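Local coordinates for protein caspase-1 (Spodoptera frugiperda, PDB 1M72) that cleaves proteins as a cysteine protease and probably takes part in the activation cascade of caspases that carries out apoptosis, at residues Met27-Arg32 against Ala139-Leu144; Phe236-Pro241 against His247-Val252; Ile37-His42 against Val56-Leu61. One frame throughout, in Å; residues are numbered along the deposited sequence.

In the fold
Interactions 1 and 3 both use strand 31-39 of the central sheet, one near its start and the other at its end, their centres about 23 Å apart. Interaction 3, nested within the chain loop that interaction 1 closes, is fully buried and joins strand to helix without a cross-segment hydrogen bond. Interaction 1 is partly buried, where two inner strands of the sheet begin, and rests on an aliphatic lysine chain, a histidine ring and a bound diol. Interaction 2 lies on the opposite side of the chain's centre from interaction 1, about 37 Å away between centres. There two loop segments hold each other by hydrogen bonds, next to the bound peptide and the second subunit.

Interaction 1: residues Met27-Arg32 against Ala139-Leu144; sequences MNHKHR and AGKPKL. With EDO (1,2-ethanediol), chain H.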
loop_
_atom_site.group_PDB
_atom_site.type_symbol
_atom_site.label_atom_id
_atom_site.label_comp_id
_atom_site.label_asym_id
_atom_site.label_seq_id
_atom_site.Cartn_x
_atom_site.Cartn_y
_atom_site.Cartn_z
ATOM N N MET C 27 -6.960 -5.807 -20.133
ATOM C CA MET C 27 -7.123 -4.417 -20.506
ATOM C C MET C 27 -7.439 -4.354 -21.991
ATOM O O MET C 27 -6.991 -3.435 -22.672
ATOM C CB MET C 27 -5.835 -3.633 -20.243
ATOM C CG MET C 27 -5.362 -3.727 -18.835
ATOM S SD MET C 27 -6.580 -3.129 -17.643
ATOM C CE MET C 27 -6.381 -1.378 -17.964
ATOM N N ASN C 28 -8.202 -5.316 -22.500
ATOM C CA ASN C 28 -8.525 -5.302 -23.908
ATOM C C ASN C 28 -10.029 -5.186 -24.134
ATOM O O ASN C 28 -10.567 -5.803 -25.049
ATOM C CB ASN C 28 -7.961 -6.558 -24.605
ATOM C CG ASN C 28 -8.097 -6.496 -26.141
ATOM O OD1 ASN C 28 -7.932 -5.425 -26.756
ATOM N ND2 ASN C 28 -8.383 -7.645 -26.766
ATOM N N HIS C 29 -10.703 -4.418 -23.271
ATOM C CA HIS C 29 -12.151 -4.184 -23.397
ATOM C C HIS C 29 -12.336 -3.084 -24.450
ATOM O O HIS C 29 -11.363 -2.469 -24.884
ATOM C CB HIS C 29 -12.775 -3.708 -22.070
ATOM C CG HIS C 29 -12.812 -4.759 -21.009
ATOM N ND1 HIS C 29 -13.976 -5.403 -20.639
ATOM C CD2 HIS C 29 -11.832 -5.271 -20.221
ATOM C CE1 HIS C 29 -13.716 -6.267 -19.672
ATOM N NE2 HIS C 29 -12.421 -6.207 -19.397
ATOM N N LYS C 30 -13.576 -2.849 -24.856
ATOM C CA LYS C 30 -13.855 -1.818 -25.847
ATOM C C LYS C 30 -13.321 -0.473 -25.350
ATOM O O LYS C 30 -12.668 0.260 -26.087
ATOM C CB LYS C 30 -15.373 -1.740 -26.085
ATOM C CG LYS C 30 -15.804 -0.661 -27.058
ATOM C CD LYS C 30 -17.345 -0.544 -27.209
ATOM C CE LYS C 30 -17.644 0.263 -28.481
ATOM N NZ LYS C 30 -19.085 0.594 -28.636
ATOM N N HIS C 31 -13.604 -0.123 -24.102
ATOM C CA HIS C 31 -13.086 1.163 -23.570
ATOM C C HIS C 31 -12.125 0.982 -22.432
ATOM O O HIS C 31 -12.202 -0.006 -21.688
ATOM C CB HIS C 31 -14.225 2.039 -23.047
ATOM C CG HIS C 31 -15.342 2.205 -24.029
ATOM N ND1 HIS C 31 -15.218 2.963 -25.175
ATOM C CD2 HIS C 31 -16.589 1.678 -24.056
ATOM C CE1 HIS C 31 -16.342 2.899 -25.862
ATOM N NE2 HIS C 31 -17.188 2.124 -25.207
ATOM N N ARG C 32 -11.222 1.947 -22.287
ATOM C CA ARG C 32 -10.275 1.961 -21.152
ATOM C C ARG C 32 -11.125 2.127 -19.870
ATOM O O ARG C 32 -10.984 1.392 -18.886
ATOM C CB ARG C 32 -9.363 3.170 -21.249
ATOM C CG ARG C 32 -8.413 3.301 -20.097
ATOM C CD ARG C 32 -7.008 2.863 -20.493
ATOM N NE ARG C 32 -6.849 1.421 -20.589
ATOM C CZ ARG C 32 -5.905 0.816 -21.320
ATOM N NH1 ARG C 32 -5.017 1.521 -22.046
ATOM N NH2 ARG C 32 -5.839 -0.506 -21.298
ATOM N N ALA C 139 -16.243 -5.791 -11.399
ATOM C CA ALA C 139 -15.733 -6.917 -10.631
ATOM C C ALA C 139 -14.630 -7.640 -11.411
ATOM O O ALA C 139 -14.806 -8.015 -12.579
ATOM C CB ALA C 139 -16.864 -7.898 -10.269
ATOM N N GLY C 140 -13.497 -7.813 -10.740
ATOM C CA GLY C 140 -12.356 -8.485 -11.331
ATOM C C GLY C 140 -11.484 -7.518 -12.110
ATOM O O GLY C 140 -10.465 -7.911 -12.706
ATOM N N LYS C 141 -11.903 -6.256 -12.126
ATOM C CA LYS C 141 -11.171 -5.210 -12.841
ATOM C C LYS C 141 -10.488 -4.203 -11.887
ATOM O O LYS C 141 -10.964 -3.947 -10.789
ATOM C CB LYS C 141 -12.123 -4.476 -13.763
ATOM C CG LYS C 141 -12.783 -5.396 -14.758
ATOM C CD LYS C 141 -13.713 -4.559 -15.610
ATOM C CE LYS C 141 -14.564 -5.384 -16.536
ATOM N NZ LYS C 141 -15.560 -4.455 -17.136
ATOM N N PRO C 142 -9.368 -3.617 -12.315
ATOM C CA PRO C 142 -8.674 -2.659 -11.457
ATOM C C PRO C 142 -9.419 -1.331 -11.230
ATOM O O PRO C 142 -9.912 -0.703 -12.164
ATOM C CB PRO C 142 -7.322 -2.476 -12.159
ATOM C CG PRO C 142 -7.645 -2.651 -13.575
ATOM C CD PRO C 142 -8.643 -3.819 -13.582
ATOM N N LYS C 143 -9.479 -0.924 -9.964
ATOM C CA LYS C 143 -10.121 0.327 -9.554
ATOM C C LYS C 143 -9.009 1.169 -8.906
ATOM O O LYS C 143 -8.508 0.855 -7.825
ATOM C CB LYS C 143 -11.283 -0.000 -8.586
ATOM C CG LYS C 143 -12.330 -0.893 -9.281
ATOM C CD LYS C 143 -13.265 -1.592 -8.321
ATOM C CE LYS C 143 -12.683 -2.921 -7.837
ATOM N NZ LYS C 143 -12.941 -4.034 -8.823
ATOM N N LEU C 144 -8.626 2.229 -9.610
ATOM C CA LEU C 144 -7.540 3.123 -9.214
ATOM C C LEU C 144 -7.924 4.460 -8.555
ATOM O O LEU C 144 -8.812 5.194 -9.016
ATOM C CB LEU C 144 -6.645 3.386 -10.439
ATOM C CG LEU C 144 -6.500 2.181 -11.389
ATOM C CD1 LEU C 144 -5.737 2.573 -12.649
ATOM C CD2 LEU C 144 -5.774 1.038 -10.695
HETATM C C1 EDO H . -9.874 -7.627 -16.198
HETATM O O1 EDO H . -9.309 -8.392 -15.153
HETATM C C2 EDO H . -9.255 -6.259 -16.232
HETATM O O2 EDO H . -10.208 -5.375 -16.782
#
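His29 and Lys141 meet where two strands of the caspase fold, 31-39 and 143-148, begin; the two flank strand 98-106 in the central sheet. The side chain of Lys141 crosses toward the other segment. Its CB and CG pass a bound 1,2-ethanediol, probably from the crystallisation liquor, with CG 3.3 Å from the diol O2. CD, next in the extended chain, still passes that O2, and CE comes obliquely to the imidazole, 3.4 Å from His29 CE1. At the tip, NZ stays 3.6 Å from His29 CE1 but spends its hydrogen bonds on the carbonyls of Ala98 and Thr137, so the ring meets mainly the methylene just behind the ammonium. His29 arrives from the opposite direction, its NE2 3.5 Å from the diol O2. The other diol hydroxyl, O1, donates to Gly140 O at 2.7 Å. Next to this pair Met27 curls at successive torsions (chi2 -59°, chi3 -74°), and its SD lies 4.2 Å from Pro142 CG. Lys143, bonded also to Leu138 O, folds back so that its NZ hydrogen-bonds Lys141 O at 2.8 Å, in the carbonyl plane, with a C=O...N angle of 154°.

Interaction 2: residues Phe236-Pro241 against His247-Val252; sequences FESNAP and HQQKQV. With EDO (1,2-ethanediol), chain J.
Ser238 and Gln249 grip each other twice. Ser238 N donates to Gln249 O at 2.8 Å, in the carbonyl plane, and Gln249 N returns a nearly straight bond (171°) to Ser238 OG, modelled short at 2.5 Å. OG can face that amide because chi1 of 73° sets it between the backbone N and the carbonyl carbon. A weak third bond runs from Gln248 N to Ser238 O, 2.9 Å. Further along, His247 turns its ring so that ND1 accepts Ala240 N at 2.6 Å, also modelled short, and 165°, the donor lying close to the ring plane. Gln248 CG lies over one face of that ring and Pro241 CA, more distant, over the other, both toward the rim. At the far end Lys250, bent at chi2 and chi3, brings NZ back to Phe236 O, 2.8 Å away, while Glu237 lays its CG 3.7 Å from Gln248 CA.

The two segments run antiparallel in the loop between helix 221-235 and strand 254-257. In caspases this loop borders the S4 subsite; consistent with that, Asn239 N hydrogen-bonds an acidic side chain of the bound peptide and Ser238 packs on it.

A second set of partners probably helps to position these groups. Ser238 OG is also bonded to Met246 O, and Gln249 NE2 reaches back to His247 O at 2.8 Å, from above the carbonyl plane. Lys250 NZ also has Ala233 O, and a water links it, weakly on the acid side, to Glu237 OE1. That carboxylate forms its salt bridge with Arg175 of the second subunit, and Phe236 stacks its ring on Trp203.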
loop_
_atom_site.group_PDB
_atom_site.type_symbol
_atom_site.label_atom_id
_atom_site.label_comp_id
_atom_site.label_asym_id
_atom_site.label_seq_id
_atom_site.Cartn_x
_atom_site.Cartn_y
_atom_site.Cartn_z
ATOM N N PHE C 236 12.770 16.229 -5.468
ATOM C CA PHE C 236 12.064 17.329 -4.869
ATOM C C PHE C 236 12.544 17.530 -3.469
ATOM O O PHE C 236 12.884 16.576 -2.760
ATOM C CB PHE C 236 10.556 17.067 -4.837
ATOM C CG PHE C 236 9.921 17.026 -6.195
ATOM C CD1 PHE C 236 9.419 18.187 -6.779
ATOM C CD2 PHE C 236 9.835 15.838 -6.885
ATOM C CE1 PHE C 236 8.834 18.156 -8.036
ATOM C CE2 PHE C 236 9.253 15.790 -8.148
ATOM C CZ PHE C 236 8.751 16.944 -8.727
ATOM N N GLU C 237 12.590 18.801 -3.109
ATOM C CA GLU C 237 12.947 19.229 -1.788
ATOM C C GLU C 237 12.320 20.615 -1.650
ATOM O O GLU C 237 12.384 21.456 -2.569
ATOM C CB GLU C 237 14.442 19.274 -1.609
ATOM C CG GLU C 237 14.803 19.546 -0.176
ATOM C CD GLU C 237 16.284 19.682 -0.024
ATOM O OE1 GLU C 237 16.928 18.795 0.587
ATOM O OE2 GLU C 237 16.807 20.682 -0.554
ATOM N N SER C 238 11.675 20.846 -0.516
ATOM C CA SER C 238 11.002 22.118 -0.342
ATOM C C SER C 238 11.973 23.283 -0.215
ATOM O O SER C 238 13.122 23.141 0.250
ATOM C CB SER C 238 10.080 22.088 0.900
ATOM O OG SER C 238 10.835 22.122 2.113
ATOM N N ASN C 239 11.494 24.426 -0.652
ATOM C CA ASN C 239 12.259 25.652 -0.533
ATOM C C ASN C 239 11.278 26.677 0.008
ATOM O O ASN C 239 10.342 27.093 -0.692
ATOM C CB ASN C 239 12.830 26.127 -1.884
ATOM C CG ASN C 239 13.491 27.513 -1.792
ATOM O OD1 ASN C 239 12.995 28.482 -2.360
ATOM N ND2 ASN C 239 14.600 27.606 -1.074
ATOM N N ALA C 240 11.493 27.046 1.263
ATOM C CA ALA C 240 10.664 28.020 1.955
ATOM C C ALA C 240 11.596 28.740 2.925
ATOM O O ALA C 240 11.560 28.506 4.124
ATOM C CB ALA C 240 9.573 27.305 2.709
ATOM N N PRO C 241 12.463 29.616 2.408
ATOM C CA PRO C 241 13.417 30.365 3.249
ATOM C C PRO C 241 12.768 31.222 4.348
ATOM O O PRO C 241 13.406 31.539 5.353
ATOM C CB PRO C 241 14.192 31.213 2.241
ATOM C CG PRO C 241 14.069 30.397 0.927
ATOM C CD PRO C 241 12.627 29.940 0.978
ATOM N N HIS C 247 11.295 24.445 5.550
ATOM C CA HIS C 247 12.328 24.495 4.557
ATOM C C HIS C 247 13.183 23.234 4.383
ATOM O O HIS C 247 13.563 22.607 5.347
ATOM C CB HIS C 247 13.206 25.718 4.854
ATOM C CG HIS C 247 14.145 26.061 3.745
ATOM N ND1 HIS C 247 13.711 26.330 2.462
ATOM C CD2 HIS C 247 15.500 26.144 3.717
ATOM C CE1 HIS C 247 14.762 26.562 1.696
ATOM N NE2 HIS C 247 15.857 26.455 2.433
ATOM N N GLN C 248 13.486 22.901 3.126
ATOM C CA GLN C 248 14.287 21.735 2.758
ATOM C C GLN C 248 13.665 20.447 3.227
ATOM O O GLN C 248 14.364 19.551 3.676
ATOM C CB GLN C 248 15.700 21.843 3.346
ATOM C CG GLN C 248 16.431 23.135 2.938
ATOM C CD GLN C 248 17.852 23.173 3.456
ATOM O OE1 GLN C 248 18.388 24.239 3.712
ATOM N NE2 GLN C 248 18.472 21.997 3.614
ATOM N N GLN C 249 12.346 20.356 3.132
ATOM C CA GLN C 249 11.675 19.144 3.568
ATOM C C GLN C 249 11.516 18.185 2.382
ATOM O O GLN C 249 11.581 18.599 1.213
ATOM C CB GLN C 249 10.337 19.496 4.225
ATOM C CG GLN C 249 10.507 20.508 5.372
ATOM C CD GLN C 249 11.266 19.911 6.539
ATOM O OE1 GLN C 249 10.796 18.963 7.149
ATOM N NE2 GLN C 249 12.457 20.448 6.837
ATOM N N LYS C 250 11.341 16.911 2.710
ATOM C CA LYS C 250 11.227 15.808 1.753
ATOM C C LYS C 250 9.862 15.151 1.835
ATOM O O LYS C 250 9.062 15.428 2.757
ATOM C CB LYS C 250 12.282 14.767 2.072
ATOM C CG LYS C 250 13.682 15.341 2.076
ATOM C CD LYS C 250 14.104 15.725 0.668
ATOM C CE LYS C 250 14.585 14.472 -0.100
ATOM N NZ LYS C 250 14.672 14.779 -1.540
ATOM N N GLN C 251 9.613 14.254 0.893
ATOM C CA GLN C 251 8.325 13.581 0.803
ATOM C C GLN C 251 8.417 12.318 -0.003
ATOM O O GLN C 251 9.180 12.254 -0.986
ATOM C CB GLN C 251 7.323 14.509 0.116
ATOM C CG GLN C 251 5.949 13.913 -0.131
ATOM C CD GLN C 251 5.016 14.873 -0.858
ATOM O OE1 GLN C 251 5.072 16.088 -0.647
ATOM N NE2 GLN C 251 4.136 14.330 -1.718
ATOM N N VAL C 252 7.675 11.304 0.440
ATOM C CA VAL C 252 7.565 10.055 -0.297
ATOM C C VAL C 252 6.077 9.647 -0.347
ATOM O O VAL C 252 5.352 9.793 0.629
ATOM C CB VAL C 252 8.441 8.895 0.288
ATOM C CG1 VAL C 252 7.919 8.407 1.691
ATOM C CG2 VAL C 252 8.446 7.728 -0.707
HETATM C C1 EDO J . 6.376 12.470 3.386
HETATM O O1 EDO J . 5.467 11.455 2.909
HETATM C C2 EDO J . 7.651 11.803 3.786
HETATM O O2 EDO J . 7.400 11.080 4.963
HETATM O O HOH W 1 16.877 16.709 -1.656
#

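Interaction 3: residues Ile37-His42 against Val56-Leu61; sequences IFNHEH and VDSDNL
Ile37 and Ser58 are the heart of this contact, where strand 31-39 faces helix 54-67 in the beta-alpha-beta unit completed by strand 70-76. The short strand and helix segments run nearly antiparallel, 163° apart, with their axes 9.4 Å from each other. Ile37 splits its two branches between successive turns of the helix. CG2 rests 3.8 Å from Ser58 OG, while CG1, anti to the carbonyl carbon (chi1 -60°), sends CD1 out to Leu61, 4.0 Å from its CD2. Leu61 also touches Met205 and Cys209 of helix 203-215 and Ala104 of strand 98-106, so the apolar end of the contact is buried.

The contact ends at Asn39, which still lays its amide against Ser58, with OD1 3.6 Å from Ser58 CB. Beyond it the chain leaves the helix: Glu41 is partly exposed and His42 reaches the surface, as does Asp59 on the helix.

No hydrogen bond links the two segments. Asn39 and Ser58 touch through carbon as well as oxygen, and the weak hydrogen bond of Asn39 ND2 goes to Thr54 OG1, in the first turn of the same helix. This chemistry is consistent with van der Waals packing and burial of apolar surface holding helix and strand together here.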
loop_
_atom_site.group_PDB
_atom_site.type_symbol
_atom_site.label_atom_id
_atom_site.label_comp_id
_atom_site.label_asym_id
_atom_site.label_seq_id
_atom_site.Cartn_x
_atom_site.Cartn_y
_atom_site.Cartn_z
ATOM N N ILE C 37 -11.737 13.295 -12.234
ATOM C CA ILE C 37 -10.817 14.133 -11.486
ATOM C C ILE C 37 -11.584 15.182 -10.659
ATOM O O ILE C 37 -12.354 15.982 -11.193
ATOM C CB ILE C 37 -9.820 14.823 -12.447
ATOM C CG1 ILE C 37 -9.016 13.748 -13.210
ATOM C CG2 ILE C 37 -8.890 15.740 -11.661
ATOM C CD1 ILE C 37 -8.109 14.285 -14.385
ATOM N N PHE C 38 -11.428 15.151 -9.353
ATOM C CA PHE C 38 -12.073 16.169 -8.537
ATOM C C PHE C 38 -10.963 17.100 -8.176
ATOM O O PHE C 38 -10.141 16.813 -7.321
ATOM C CB PHE C 38 -12.700 15.587 -7.275
ATOM C CG PHE C 38 -13.796 14.630 -7.564
ATOM C CD1 PHE C 38 -13.525 13.269 -7.701
ATOM C CD2 PHE C 38 -15.104 15.085 -7.724
ATOM C CE1 PHE C 38 -14.539 12.354 -7.990
ATOM C CE2 PHE C 38 -16.145 14.191 -8.015
ATOM C CZ PHE C 38 -15.867 12.804 -8.151
ATOM N N ASN C 39 -10.961 18.235 -8.851
ATOM C CA ASN C 39 -9.943 19.276 -8.682
ATOM C C ASN C 39 -10.501 20.410 -7.844
ATOM O O ASN C 39 -11.519 21.023 -8.232
ATOM C CB ASN C 39 -9.547 19.784 -10.060
ATOM C CG ASN C 39 -8.438 20.751 -9.998
ATOM O OD1 ASN C 39 -8.444 21.747 -10.697
ATOM N ND2 ASN C 39 -7.469 20.476 -9.151
ATOM N N HIS C 40 -9.827 20.699 -6.725
ATOM C CA HIS C 40 -10.288 21.734 -5.791
ATOM C C HIS C 40 -9.322 22.851 -5.644
ATOM O O HIS C 40 -8.268 22.654 -5.063
ATOM C CB HIS C 40 -10.515 21.155 -4.402
ATOM C CG HIS C 40 -11.661 20.211 -4.338
ATOM N ND1 HIS C 40 -12.966 20.639 -4.210
ATOM C CD2 HIS C 40 -11.713 18.866 -4.486
ATOM C CE1 HIS C 40 -13.775 19.598 -4.285
ATOM N NE2 HIS C 40 -13.040 18.512 -4.451
ATOM N N GLU C 41 -9.687 24.033 -6.134
ATOM C CA GLU C 41 -8.774 25.183 -6.036
ATOM C C GLU C 41 -9.142 26.215 -4.963
ATOM O O GLU C 41 -8.274 26.839 -4.357
ATOM C CB GLU C 41 -8.657 25.893 -7.402
ATOM C CG GLU C 41 -7.488 26.929 -7.500
ATOM C CD GLU C 41 -7.352 27.563 -8.898
ATOM O OE1 GLU C 41 -8.358 27.586 -9.669
ATOM O OE2 GLU C 41 -6.241 28.045 -9.219
ATOM N N HIS C 42 -10.430 26.355 -4.711
ATOM C CA HIS C 42 -10.887 27.354 -3.773
ATOM C C HIS C 42 -11.870 26.722 -2.801
ATOM O O HIS C 42 -12.569 25.779 -3.144
ATOM C CB HIS C 42 -11.516 28.487 -4.591
ATOM C CG HIS C 42 -10.617 28.997 -5.678
ATOM N ND1 HIS C 42 -10.939 28.908 -7.023
ATOM C CD2 HIS C 42 -9.403 29.615 -5.621
ATOM C CE1 HIS C 42 -9.966 29.458 -7.740
ATOM N NE2 HIS C 42 -9.023 29.896 -6.915
ATOM N N VAL C 56 -2.657 23.136 -12.886
ATOM C CA VAL C 56 -1.592 22.583 -13.693
ATOM C C VAL C 56 -1.666 21.022 -13.521
ATOM O O VAL C 56 -1.566 20.280 -14.526
ATOM C CB VAL C 56 -0.214 23.122 -13.230
ATOM C CG1 VAL C 56 0.923 22.385 -13.966
ATOM C CG2 VAL C 56 -0.114 24.627 -13.521
ATOM N N ASP C 57 -1.873 20.522 -12.284
ATOM C CA ASP C 57 -1.969 19.067 -12.060
ATOM C C ASP C 57 -3.158 18.494 -12.829
ATOM O O ASP C 57 -3.049 17.492 -13.529
ATOM C CB ASP C 57 -2.183 18.703 -10.580
ATOM C CG ASP C 57 -0.940 18.873 -9.741
ATOM O OD1 ASP C 57 0.156 19.155 -10.288
ATOM O OD2 ASP C 57 -1.067 18.719 -8.510
ATOM N N SER C 58 -4.297 19.160 -12.700
ATOM C CA SER C 58 -5.508 18.719 -13.354
ATOM C C SER C 58 -5.346 18.613 -14.868
ATOM O O SER C 58 -5.741 17.601 -15.453
ATOM C CB SER C 58 -6.646 19.669 -13.016
ATOM O OG SER C 58 -7.897 19.057 -13.292
ATOM N N ASP C 59 -4.778 19.645 -15.497
ATOM C CA ASP C 59 -4.589 19.662 -16.945
ATOM C C ASP C 59 -3.647 18.569 -17.385
ATOM O O ASP C 59 -3.887 17.843 -18.343
ATOM C CB ASP C 59 -3.988 20.995 -17.403
ATOM C CG ASP C 59 -4.991 22.137 -17.355
ATOM O OD1 ASP C 59 -6.213 21.866 -17.330
ATOM O OD2 ASP C 59 -4.549 23.311 -17.364
ATOM N N ASN C 60 -2.536 18.507 -16.687
ATOM C CA ASN C 60 -1.503 17.523 -16.943
ATOM C C ASN C 60 -2.044 16.070 -16.802
ATOM O O ASN C 60 -1.815 15.236 -17.654
ATOM C CB ASN C 60 -0.402 17.814 -15.923
ATOM C CG ASN C 60 0.900 17.119 -16.211
ATOM O OD1 ASN C 60 1.084 16.453 -17.256
ATOM N ND2 ASN C 60 1.849 17.274 -15.266
ATOM N N LEU C 61 -2.784 15.773 -15.737
ATOM C CA LEU C 61 -3.264 14.403 -15.538
ATOM C C LEU C 61 -4.332 14.061 -16.591
ATOM O O LEU C 61 -4.370 12.975 -17.150
ATOM C CB LEU C 61 -3.813 14.235 -14.105
ATOM C CG LEU C 61 -4.319 12.826 -13.780
ATOM C CD1 LEU C 61 -3.177 11.792 -13.876
ATOM C CD2 LEU C 61 -4.927 12.816 -12.408
#